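Local coordinates for protein dehydroquinate synthase (Thermus thermophilus, PDB 1UJN) that probably converts the seven-carbon sugar phosphate DAHP to dehydroquinate with release of phosphate, the second step of the chorismate pathway, using NAD(+) and a divalent metal, at residues Ala174-Lys188 against Phe202-Thr214. Sequence-based numbering, arbitrary orientation.
Sequences AFKHGLIAGDEALLK and FLARAVAVKVRVT
Ala174 and Ala206 bring together the segments 174-181 and 202-214 of helices 164-181 and 199-216, their CA atoms 5.1 Å apart. The segment axes approach to 9.1 Å and cross at 52°. Gly182, with positive phi, is the first residue to leave helical geometry after Ala181, and the chain then carries Asp183 to Lys188 along the same partner. Small side chains permit the close approach: Ala174 CB lies 3.7 Å from Ala206 CB and also meets CE2 of Phe202. Leu186 reaches into the seam with both branches, CD2 over one face of the Phe202 ring as a CH-pi contact and CD1 tightly against Val209 CG2 at 3.4 Å. The other Val209 branch, CG1, packs on Ala181 CB and His177 CB. With CG anti to its carbonyl carbon (chi1 -66°), the His177 ring turns ND1 to Ala206 O, a 3.0 Å hydrogen bond bent to 137° at the hydrogen, the donor lying above the carbonyl plane. An alanine at His177 is likely to deprive Ala206 O of this donor and open a gap beside Lys210 CB. On the exposed side, Arg205 NH1 donates to Asp183 OD2 on its syn lone pair, 2.7 Å, as part of a salt bridge; a water links the same oxygen to Arg212 NH2. Beyond the seam, Lys210 NZ pairs with Asp125 and Val128 O. The ND1 bond thus fixes the turn of the His177 ring about 5 Å from the side chain of Glu173, a predicted zinc ligand, without touching it, consistent with a second-shell place beside the metal site.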
ATOM      1  N   ALA A 174     -25.619  -9.771   6.657  1.00 26.59           N
ATOM      2  CA  ALA A 174     -25.713 -11.228   6.719  1.00 24.75           C
ATOM      3  C   ALA A 174     -26.910 -11.660   5.868  1.00 25.23           C
ATOM      4  O   ALA A 174     -26.847 -12.640   5.119  1.00 24.64           O
ATOM      5  CB  ALA A 174     -25.902 -11.677   8.165  1.00 25.22           C
ATOM      6  N   PHE A 175     -27.998 -10.911   5.999  1.00 24.60           N
ATOM      7  CA  PHE A 175     -29.228 -11.159   5.258  1.00 25.64           C
ATOM      8  C   PHE A 175     -28.899 -11.114   3.770  1.00 25.29           C
ATOM      9  O   PHE A 175     -29.367 -11.941   2.987  1.00 26.21           O
ATOM     10  CB  PHE A 175     -30.249 -10.071   5.597  1.00 26.14           C
ATOM     11  CG  PHE A 175     -31.587 -10.259   4.941  1.00 28.45           C
ATOM     12  CD1 PHE A 175     -32.634 -10.867   5.629  1.00 28.35           C
ATOM     13  CD2 PHE A 175     -31.803  -9.824   3.639  1.00 29.11           C
ATOM     14  CE1 PHE A 175     -33.883 -11.037   5.030  1.00 29.52           C
ATOM     15  CE2 PHE A 175     -33.049  -9.989   3.027  1.00 28.68           C
ATOM     16  CZ  PHE A 175     -34.089 -10.597   3.727  1.00 29.09           C
ATOM     17  N   LYS A 176     -28.093 -10.130   3.389  1.00 25.39           N
ATOM     18  CA  LYS A 176     -27.677  -9.962   2.001  1.00 26.31           C
ATOM     19  C   LYS A 176     -26.946 -11.221   1.517  1.00 27.68           C
ATOM     20  O   LYS A 176     -27.193 -11.705   0.405  1.00 26.18           O
ATOM     21  CB  LYS A 176     -26.762  -8.747   1.883  1.00 25.76           C
ATOM     22  CG  LYS A 176     -26.364  -8.391   0.458  1.00 25.37           C
ATOM     23  CD  LYS A 176     -25.268  -7.331   0.452  1.00 28.07           C
ATOM     24  CE  LYS A 176     -23.970  -7.888   1.029  1.00 30.24           C
ATOM     25  NZ  LYS A 176     -22.856  -6.903   0.944  1.00 29.79           N
ATOM     26  N   HIS A 177     -26.045 -11.749   2.350  1.00 25.45           N
ATOM     27  CA  HIS A 177     -25.311 -12.966   1.991  1.00 26.89           C
ATOM     28  C   HIS A 177     -26.301 -14.110   1.793  1.00 26.79           C
ATOM     29  O   HIS A 177     -26.085 -14.998   0.961  1.00 27.12           O
ATOM     30  CB  HIS A 177     -24.321 -13.367   3.091  1.00 27.22           C
ATOM     31  CG  HIS A 177     -23.206 -12.393   3.297  1.00 31.26           C
ATOM     32  ND1 HIS A 177     -22.351 -12.456   4.378  1.00 30.21           N
ATOM     33  CD2 HIS A 177     -22.810 -11.324   2.565  1.00 29.06           C
ATOM     34  CE1 HIS A 177     -21.476 -11.469   4.300  1.00 32.25           C
ATOM     35  NE2 HIS A 177     -21.732 -10.768   3.211  1.00 30.72           N
ATOM     36  N   GLY A 178     -27.378 -14.087   2.574  1.00 27.06           N
ATOM     37  CA  GLY A 178     -28.397 -15.118   2.472  1.00 27.71           C
ATOM     38  C   GLY A 178     -29.021 -15.122   1.090  1.00 29.63           C
ATOM     39  O   GLY A 178     -29.205 -16.181   0.479  1.00 28.71           O
ATOM     40  N   LEU A 179     -29.342 -13.933   0.590  1.00 28.51           N
ATOM     41  CA  LEU A 179     -29.937 -13.803  -0.732  1.00 29.82           C
ATOM     42  C   LEU A 179     -28.936 -14.202  -1.816  1.00 31.37           C
ATOM     43  O   LEU A 179     -29.303 -14.815  -2.819  1.00 31.64           O
ATOM     44  CB  LEU A 179     -30.398 -12.362  -0.963  1.00 30.28           C
ATOM     45  CG  LEU A 179     -31.541 -11.856  -0.081  1.00 29.98           C
ATOM     46  CD1 LEU A 179     -31.798 -10.388  -0.376  1.00 31.96           C
ATOM     47  CD2 LEU A 179     -32.795 -12.684  -0.339  1.00 31.95           C
ATOM     48  N   ILE A 180     -27.670 -13.853  -1.609  1.00 31.16           N
ATOM     49  CA  ILE A 180     -26.621 -14.166  -2.572  1.00 32.35           C
ATOM     50  C   ILE A 180     -26.333 -15.667  -2.663  1.00 33.98           C
ATOM     51  O   ILE A 180     -26.240 -16.225  -3.759  1.00 32.93           O
ATOM     52  CB  ILE A 180     -25.311 -13.431  -2.222  1.00 32.71           C
ATOM     53  CG1 ILE A 180     -25.510 -11.918  -2.360  1.00 33.61           C
ATOM     54  CG2 ILE A 180     -24.191 -13.890  -3.143  1.00 32.51           C
ATOM     55  CD1 ILE A 180     -24.307 -11.099  -1.939  1.00 33.10           C
ATOM     56  N   ALA A 181     -26.203 -16.320  -1.514  1.00 33.85           N
ATOM     57  CA  ALA A 181     -25.905 -17.751  -1.479  1.00 34.95           C
ATOM     58  C   ALA A 181     -27.134 -18.650  -1.600  1.00 36.78           C
ATOM     59  O   ALA A 181     -27.023 -19.807  -2.014  1.00 37.69           O
ATOM     60  CB  ALA A 181     -25.148 -18.086  -0.197  1.00 34.65           C
ATOM     61  N   GLY A 182     -28.300 -18.121  -1.245  1.00 37.52           N
ATOM     62  CA  GLY A 182     -29.511 -18.918  -1.294  1.00 38.23           C
ATOM     63  C   GLY A 182     -29.656 -19.646   0.031  1.00 39.62           C
ATOM     64  O   GLY A 182     -30.302 -20.691   0.119  1.00 39.32           O
ATOM     65  N   ASP A 183     -29.040 -19.083   1.067  1.00 39.23           N
ATOM     66  CA  ASP A 183     -29.074 -19.657   2.406  1.00 38.49           C
ATOM     67  C   ASP A 183     -30.241 -19.073   3.200  1.00 38.71           C
ATOM     68  O   ASP A 183     -30.144 -17.973   3.746  1.00 38.43           O
ATOM     69  CB  ASP A 183     -27.758 -19.356   3.133  1.00 38.81           C
ATOM     70  CG  ASP A 183     -27.575 -20.193   4.384  1.00 39.25           C
ATOM     71  OD1 ASP A 183     -28.565 -20.412   5.111  1.00 40.34           O
ATOM     72  OD2 ASP A 183     -26.435 -20.631   4.647  1.00 41.10           O
ATOM     73  N   GLU A 184     -31.338 -19.822   3.268  1.00 37.58           N
ATOM     74  CA  GLU A 184     -32.539 -19.396   3.984  1.00 38.45           C
ATOM     75  C   GLU A 184     -32.273 -19.071   5.459  1.00 36.29           C
ATOM     76  O   GLU A 184     -32.947 -18.223   6.047  1.00 34.65           O
ATOM     77  CB  GLU A 184     -33.604 -20.492   3.893  1.00 42.53           C
ATOM     78  CG  GLU A 184     -34.960 -20.135   4.487  1.00 48.07           C
ATOM     79  CD  GLU A 184     -35.798 -19.259   3.567  1.00 51.63           C
ATOM     80  OE1 GLU A 184     -35.961 -19.624   2.381  1.00 54.42           O
ATOM     81  OE2 GLU A 184     -36.304 -18.215   4.034  1.00 52.39           O
ATOM     82  N   ALA A 185     -31.295 -19.750   6.052  1.00 32.74           N
ATOM     83  CA  ALA A 185     -30.965 -19.538   7.458  1.00 29.00           C
ATOM     84  C   ALA A 185     -30.500 -18.111   7.744  1.00 27.75           C
ATOM     85  O   ALA A 185     -30.773 -17.560   8.815  1.00 26.70           O
ATOM     86  CB  ALA A 185     -29.894 -20.534   7.897  1.00 30.26           C
ATOM     87  N   LEU A 186     -29.801 -17.513   6.787  1.00 23.99           N
ATOM     88  CA  LEU A 186     -29.300 -16.154   6.961  1.00 24.94           C
ATOM     89  C   LEU A 186     -30.377 -15.086   6.798  1.00 24.41           C
ATOM     90  O   LEU A 186     -30.138 -13.903   7.056  1.00 24.15           O
ATOM     91  CB  LEU A 186     -28.144 -15.901   5.986  1.00 22.45           C
ATOM     92  CG  LEU A 186     -26.868 -16.660   6.351  1.00 21.10           C
ATOM     93  CD1 LEU A 186     -25.809 -16.474   5.280  1.00 22.07           C
ATOM     94  CD2 LEU A 186     -26.359 -16.138   7.704  1.00 22.97           C
ATOM     95  N   LEU A 187     -31.571 -15.497   6.379  1.00 25.21           N
ATOM     96  CA  LEU A 187     -32.669 -14.548   6.212  1.00 25.95           C
ATOM     97  C   LEU A 187     -33.489 -14.472   7.500  1.00 27.54           C
ATOM     98  O   LEU A 187     -34.369 -13.626   7.640  1.00 29.87           O
ATOM     99  CB  LEU A 187     -33.573 -14.976   5.048  1.00 26.35           C
ATOM    100  CG  LEU A 187     -32.917 -15.175   3.679  1.00 25.98           C
ATOM    101  CD1 LEU A 187     -33.992 -15.478   2.641  1.00 26.94           C
ATOM    102  CD2 LEU A 187     -32.134 -13.929   3.279  1.00 26.23           C
ATOM    103  N   LYS A 188     -33.179 -15.357   8.440  1.00 27.67           N
ATOM    104  CA  LYS A 188     -33.875 -15.431   9.724  1.00 29.29           C
ATOM    105  C   LYS A 188     -33.128 -14.605  10.775  1.00 30.18           C
ATOM    106  O   LYS A 188     -32.180 -15.092  11.397  1.00 29.03           O
ATOM    107  CB  LYS A 188     -33.958 -16.901  10.152  1.00 29.60           C
ATOM    108  CG  LYS A 188     -34.668 -17.172  11.470  1.00 30.80           C
ATOM    109  CD  LYS A 188     -34.587 -18.662  11.799  1.00 30.35           C
ATOM    110  CE  LYS A 188     -35.300 -19.009  13.102  1.00 31.44           C
ATOM    111  NZ  LYS A 188     -36.779 -18.849  13.002  1.00 32.52           N
ATOM    112  N   PHE A 202     -25.074 -18.191  13.771  1.00 24.58           N
ATOM    113  CA  PHE A 202     -25.586 -17.331  12.710  1.00 23.88           C
ATOM    114  C   PHE A 202     -24.448 -16.498  12.114  1.00 22.17           C
ATOM    115  O   PHE A 202     -24.298 -16.418  10.894  1.00 22.78           O
ATOM    116  CB  PHE A 202     -26.666 -16.388  13.249  1.00 23.89           C
ATOM    117  CG  PHE A 202     -27.246 -15.476  12.201  1.00 24.45           C
ATOM    118  CD1 PHE A 202     -28.359 -15.862  11.461  1.00 23.91           C
ATOM    119  CD2 PHE A 202     -26.652 -14.247  11.929  1.00 22.74           C
ATOM    120  CE1 PHE A 202     -28.874 -15.039  10.459  1.00 25.93           C
ATOM    121  CE2 PHE A 202     -27.157 -13.417  10.928  1.00 23.65           C
ATOM    122  CZ  PHE A 202     -28.269 -13.811  10.191  1.00 24.51           C
ATOM    123  N   LEU A 203     -23.652 -15.873  12.973  1.00 22.13           N
ATOM    124  CA  LEU A 203     -22.541 -15.046  12.492  1.00 22.34           C
ATOM    125  C   LEU A 203     -21.498 -15.862  11.741  1.00 23.06           C
ATOM    126  O   LEU A 203     -20.975 -15.424  10.708  1.00 23.94           O
ATOM    127  CB  LEU A 203     -21.898 -14.284  13.658  1.00 22.05           C
ATOM    128  CG  LEU A 203     -22.760 -13.142  14.220  1.00 24.47           C
ATOM    129  CD1 LEU A 203     -22.089 -12.524  15.432  1.00 25.20           C
ATOM    130  CD2 LEU A 203     -22.990 -12.085  13.147  1.00 24.95           C
ATOM    131  N   ALA A 204     -21.198 -17.052  12.251  1.00 22.07           N
ATOM    132  CA  ALA A 204     -20.227 -17.925  11.598  1.00 23.20           C
ATOM    133  C   ALA A 204     -20.750 -18.299  10.221  1.00 23.98           C
ATOM    134  O   ALA A 204     -19.991 -18.370   9.254  1.00 24.02           O
ATOM    135  CB  ALA A 204     -20.000 -19.175  12.432  1.00 24.69           C
ATOM    136  N   ARG A 205     -22.055 -18.533  10.126  1.00 23.66           N
ATOM    137  CA  ARG A 205     -22.642 -18.886   8.844  1.00 23.80           C
ATOM    138  C   ARG A 205     -22.541 -17.700   7.882  1.00 23.09           C
ATOM    139  O   ARG A 205     -22.249 -17.871   6.697  1.00 21.47           O
ATOM    140  CB  ARG A 205     -24.108 -19.302   9.022  1.00 24.22           C
ATOM    141  CG  ARG A 205     -24.799 -19.670   7.720  1.00 27.60           C
ATOM    142  CD  ARG A 205     -26.219 -20.167   7.960  1.00 32.58           C
ATOM    143  NE  ARG A 205     -26.237 -21.527   8.485  1.00 35.67           N
ATOM    144  CZ  ARG A 205     -25.972 -22.616   7.766  1.00 37.85           C
ATOM    145  NH1 ARG A 205     -25.670 -22.519   6.478  1.00 39.17           N
ATOM    146  NH2 ARG A 205     -26.004 -23.810   8.341  1.00 38.57           N
ATOM    147  N   ALA A 206     -22.774 -16.499   8.400  1.00 22.33           N
ATOM    148  CA  ALA A 206     -22.717 -15.291   7.581  1.00 21.83           C
ATOM    149  C   ALA A 206     -21.316 -15.075   7.006  1.00 21.83           C
ATOM    150  O   ALA A 206     -21.159 -14.766   5.824  1.00 23.71           O
ATOM    151  CB  ALA A 206     -23.133 -14.082   8.409  1.00 20.55           C
ATOM    152  N   VAL A 207     -20.299 -15.234   7.841  1.00 21.50           N
ATOM    153  CA  VAL A 207     -18.924 -15.049   7.388  1.00 25.08           C
ATOM    154  C   VAL A 207     -18.543 -16.108   6.362  1.00 25.04           C
ATOM    155  O   VAL A 207     -17.886 -15.815   5.363  1.00 23.98           O
ATOM    156  CB  VAL A 207     -17.922 -15.127   8.562  1.00 24.02           C
ATOM    157  CG1 VAL A 207     -16.504 -14.919   8.041  1.00 25.21           C
ATOM    158  CG2 VAL A 207     -18.259 -14.071   9.610  1.00 25.45           C
ATOM    159  N   ALA A 208     -18.972 -17.341   6.608  1.00 26.57           N
ATOM    160  CA  ALA A 208     -18.662 -18.447   5.708  1.00 26.73           C
ATOM    161  C   ALA A 208     -19.134 -18.178   4.281  1.00 27.27           C
ATOM    162  O   ALA A 208     -18.489 -18.600   3.322  1.00 27.38           O
ATOM    163  CB  ALA A 208     -19.281 -19.734   6.242  1.00 25.82           C
ATOM    164  N   VAL A 209     -20.252 -17.472   4.132  1.00 27.36           N
ATOM    165  CA  VAL A 209     -20.757 -17.171   2.797  1.00 28.24           C
ATOM    166  C   VAL A 209     -19.841 -16.208   2.043  1.00 27.38           C
ATOM    167  O   VAL A 209     -19.575 -16.405   0.855  1.00 25.49           O
ATOM    168  CB  VAL A 209     -22.184 -16.578   2.841  1.00 29.43           C
ATOM    169  CG1 VAL A 209     -22.629 -16.182   1.435  1.00 32.62           C
ATOM    170  CG2 VAL A 209     -23.144 -17.594   3.424  1.00 33.63           C
ATOM    171  N   LYS A 210     -19.355 -15.170   2.721  1.00 25.39           N
ATOM    172  CA  LYS A 210     -18.474 -14.227   2.048  1.00 25.76           C
ATOM    173  C   LYS A 210     -17.152 -14.902   1.722  1.00 23.37           C
ATOM    174  O   LYS A 210     -16.521 -14.587   0.717  1.00 26.18           O
ATOM    175  CB  LYS A 210     -18.227 -12.969   2.897  1.00 24.44           C
ATOM    176  CG  LYS A 210     -17.438 -11.914   2.128  1.00 27.75           C
ATOM    177  CD  LYS A 210     -17.363 -10.564   2.830  1.00 27.74           C
ATOM    178  CE  LYS A 210     -16.622  -9.563   1.948  1.00 29.43           C
ATOM    179  NZ  LYS A 210     -16.428  -8.219   2.579  1.00 27.49           N
ATOM    180  N   VAL A 211     -16.725 -15.836   2.564  1.00 24.39           N
ATOM    181  CA  VAL A 211     -15.479 -16.541   2.295  1.00 26.22           C
ATOM    182  C   VAL A 211     -15.587 -17.311   0.976  1.00 27.99           C
ATOM    183  O   VAL A 211     -14.709 -17.209   0.119  1.00 29.07           O
ATOM    184  CB  VAL A 211     -15.123 -17.536   3.424  1.00 25.68           C
ATOM    185  CG1 VAL A 211     -13.960 -18.423   2.987  1.00 26.77           C
ATOM    186  CG2 VAL A 211     -14.737 -16.771   4.694  1.00 22.14           C
ATOM    187  N   ARG A 212     -16.665 -18.069   0.811  1.00 31.31           N
ATOM    188  CA  ARG A 212     -16.865 -18.864  -0.402  1.00 36.08           C
ATOM    189  C   ARG A 212     -16.923 -18.031  -1.676  1.00 38.27           C
ATOM    190  O   ARG A 212     -16.193 -18.292  -2.637  1.00 38.69           O
ATOM    191  CB  ARG A 212     -18.149 -19.689  -0.301  1.00 37.67           C
ATOM    192  CG  ARG A 212     -18.096 -20.816   0.711  1.00 41.42           C
ATOM    193  CD  ARG A 212     -19.094 -21.908   0.344  1.00 42.23           C
ATOM    194  NE  ARG A 212     -20.465 -21.408   0.284  1.00 44.77           N
ATOM    195  CZ  ARG A 212     -21.184 -21.062   1.348  1.00 45.22           C
ATOM    196  NH1 ARG A 212     -20.666 -21.161   2.566  1.00 43.34           N
ATOM    197  NH2 ARG A 212     -22.423 -20.615   1.193  1.00 46.16           N
ATOM    198  N   VAL A 213     -17.806 -17.039  -1.686  1.00 39.72           N
ATOM    199  CA  VAL A 213     -17.963 -16.172  -2.847  1.00 41.84           C
ATOM    200  C   VAL A 213     -16.647 -15.503  -3.240  1.00 43.65           C
ATOM    201  O   VAL A 213     -16.316 -15.398  -4.421  1.00 43.11           O
ATOM    202  CB  VAL A 213     -19.001 -15.076  -2.568  1.00 42.69           C
ATOM    203  CG1 VAL A 213     -19.132 -14.170  -3.775  1.00 43.29           C
ATOM    204  CG2 VAL A 213     -20.338 -15.709  -2.219  1.00 42.37           C
ATOM    205  N   THR A 214     -15.902 -15.058  -2.235  1.00 43.34           N
ATOM    206  CA  THR A 214     -14.632 -14.387  -2.455  1.00 44.82           C
ATOM    207  C   THR A 214     -13.556 -15.273  -3.071  1.00 46.55           C
ATOM    208  O   THR A 214     -12.809 -14.831  -3.945  1.00 47.01           O
ATOM    209  CB  THR A 214     -14.101 -13.803  -1.137  1.00 44.73           C
ATOM    210  OG1 THR A 214     -15.002 -12.787  -0.677  1.00 46.34           O
ATOM    211  CG2 THR A 214     -12.717 -13.203  -1.331  1.00 45.32           C
TER
HETATM  212  O   HOH W   1     -24.592 -20.950   2.992  1.00 40.42           O